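Local coordinates for protein flavodoxin (PDB 2ARK) that probably serves as a low-potential electron donor to redox enzymes, carrying electrons on an FMN cofactor, at residues 158-161 with 162-166. Residues are numbered along the deposited sequence; the frame is centred on the assembly and turned at random.
Sequences GRRL and AEWVA. With GOL (glycerol), chain H.
Arg160 and Glu163 form the main salt bridge of this helical turn: NE of Arg160 donates to OE1 of Glu163 at 2.7 Å. The acceptor lies at the edge of the guanidinium, the bond is nearly straight at 171°, and the two flat groups are nearly coplanar. The other carboxylate oxygen, OE2, is approached obliquely by Arg159, whose NH1 makes a weak bridge of 3.4 Å to it, with the planes turned 54° from each other. A glycerol, probably from the crystallisation liquor, bonds weakly through O3 to both Arg160 NH2 and Glu163 OE2. With CG anti to the backbone N (chi1 -166°) and bends at the next two torsions, the Arg160 chain passes over one face of the Trp164 indole, CD lying 3.8 Å from the centroid of the six-membered ring in a CH-pi contact. Beneath the side chains, i to i+4 backbone bonds run on, such as Trp164 N to Arg160 O (2.8 Å). Further out, Arg160 NH2 has a second salt-bridge partner in Asp127, while Phe123 meets Trp164 edge-to-face. Replacing Arg160 by an alanine is likely to leave both OE1 of Glu163 and Asp127 without this charged mate and to remove the methylenes packed on the indole. The arrangement is an intrahelical i to i+3 and i to i+4 salt-bridge network on helix 148-168, which packs against strand 121-128 in the flavodoxin-like alpha/beta fold.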
loop_
_atom_site.group_PDB
_atom_site.type_symbol
_atom_site.label_atom_id
_atom_site.label_comp_id
_atom_site.label_asym_id
_atom_site.label_seq_id
_atom_site.Cartn_x
_atom_site.Cartn_y
_atom_site.Cartn_z
ATOM N N GLY A 158 -4.652 18.862 -11.525
ATOM C CA GLY A 158 -5.191 18.947 -12.875
ATOM C C GLY A 158 -4.217 19.588 -13.840
ATOM O O GLY A 158 -4.120 19.160 -14.999
ATOM N N ARG A 159 -3.519 20.619 -13.354
ATOM C CA ARG A 159 -2.421 21.313 -14.049
ATOM C C ARG A 159 -1.324 20.341 -14.490
ATOM O O ARG A 159 -0.931 20.335 -15.655
ATOM C CB ARG A 159 -1.771 22.320 -13.093
ATOM C CG ARG A 159 -1.277 23.622 -13.661
ATOM C CD ARG A 159 -0.598 23.583 -15.021
ATOM N NE ARG A 159 -1.217 24.595 -15.857
ATOM C CZ ARG A 159 -0.675 25.721 -16.311
ATOM N NH1 ARG A 159 0.591 26.042 -16.121
ATOM N NH2 ARG A 159 -1.436 26.517 -17.015
ATOM N N ARG A 160 -0.807 19.565 -13.537
ATOM C CA ARG A 160 0.246 18.608 -13.827
ATOM C C ARG A 160 -0.258 17.486 -14.735
ATOM O O ARG A 160 0.461 17.031 -15.621
ATOM C CB ARG A 160 0.889 18.084 -12.537
ATOM C CG ARG A 160 2.230 17.331 -12.726
ATOM C CD ARG A 160 3.365 18.119 -13.413
ATOM N NE ARG A 160 3.403 19.543 -13.055
ATOM C CZ ARG A 160 3.831 20.037 -11.883
ATOM N NH1 ARG A 160 4.279 19.234 -10.920
ATOM N NH2 ARG A 160 3.806 21.350 -11.679
ATOM N N LEU A 161 -1.501 17.052 -14.525
ATOM C CA LEU A 161 -2.137 16.082 -15.418
ATOM C C LEU A 161 -2.138 16.594 -16.848
ATOM O O LEU A 161 -1.731 15.874 -17.764
ATOM C CB LEU A 161 -3.568 15.822 -14.982
ATOM C CG LEU A 161 -4.246 14.471 -15.234
ATOM C CD1 LEU A 161 -5.728 14.696 -15.347
ATOM C CD2 LEU A 161 -3.697 13.633 -16.413
ATOM N N ALA A 162 -2.560 17.843 -17.031
ATOM C CA ALA A 162 -2.686 18.437 -18.361
ATOM C C ALA A 162 -1.310 18.618 -18.990
ATOM O O ALA A 162 -1.132 18.418 -20.196
ATOM C CB ALA A 162 -3.411 19.760 -18.279
ATOM N N GLU A 163 -0.346 18.991 -18.158
ATOM C CA GLU A 163 1.051 19.120 -18.550
ATOM C C GLU A 163 1.681 17.790 -18.964
ATOM O O GLU A 163 2.396 17.746 -19.942
ATOM C CB GLU A 163 1.833 19.769 -17.424
ATOM C CG GLU A 163 1.539 21.269 -17.278
ATOM C CD GLU A 163 2.120 21.884 -15.982
ATOM O OE1 GLU A 163 2.395 21.111 -15.023
ATOM O OE2 GLU A 163 2.276 23.135 -15.923
ATOM N N TRP A 164 1.404 16.699 -18.242
ATOM C CA TRP A 164 1.948 15.391 -18.642
ATOM C C TRP A 164 1.295 14.917 -19.951
ATOM O O TRP A 164 1.962 14.349 -20.825
ATOM C CB TRP A 164 1.756 14.320 -17.557
ATOM C CG TRP A 164 2.577 14.462 -16.288
ATOM C CD1 TRP A 164 2.209 14.031 -15.071
ATOM C CD2 TRP A 164 3.885 15.052 -16.125
ATOM N NE1 TRP A 164 3.183 14.306 -14.140
ATOM C CE2 TRP A 164 4.229 14.924 -14.754
ATOM C CE3 TRP A 164 4.794 15.680 -16.995
ATOM C CZ2 TRP A 164 5.429 15.403 -14.219
ATOM C CZ3 TRP A 164 6.006 16.157 -16.469
ATOM C CH2 TRP A 164 6.306 16.008 -15.082
ATOM N N VAL A 165 -0.013 15.148 -20.077
ATOM C CA VAL A 165 -0.708 14.894 -21.346
ATOM C C VAL A 165 -0.076 15.675 -22.494
ATOM O O VAL A 165 0.171 15.122 -23.547
ATOM C CB VAL A 165 -2.210 15.201 -21.255
ATOM C CG1 VAL A 165 -2.843 15.312 -22.669
ATOM C CG2 VAL A 165 -2.918 14.150 -20.389
ATOM N N ALA A 166 0.211 16.949 -22.261
ATOM C CA ALA A 166 0.800 17.854 -23.248
ATOM C C ALA A 166 2.208 17.446 -23.662
ATOM O O ALA A 166 2.590 17.594 -24.835
ATOM C CB ALA A 166 0.822 19.272 -22.693
HETATM C C1 GOL H . 0.741 26.682 -11.697
HETATM O O1 GOL H . -0.330 27.217 -12.471
HETATM C C2 GOL H . 2.082 26.637 -12.448
HETATM O O2 GOL H . 3.149 26.723 -11.526
HETATM C C3 GOL H . 2.187 25.401 -13.362
HETATM O O3 GOL H . 3.035 24.356 -12.904
#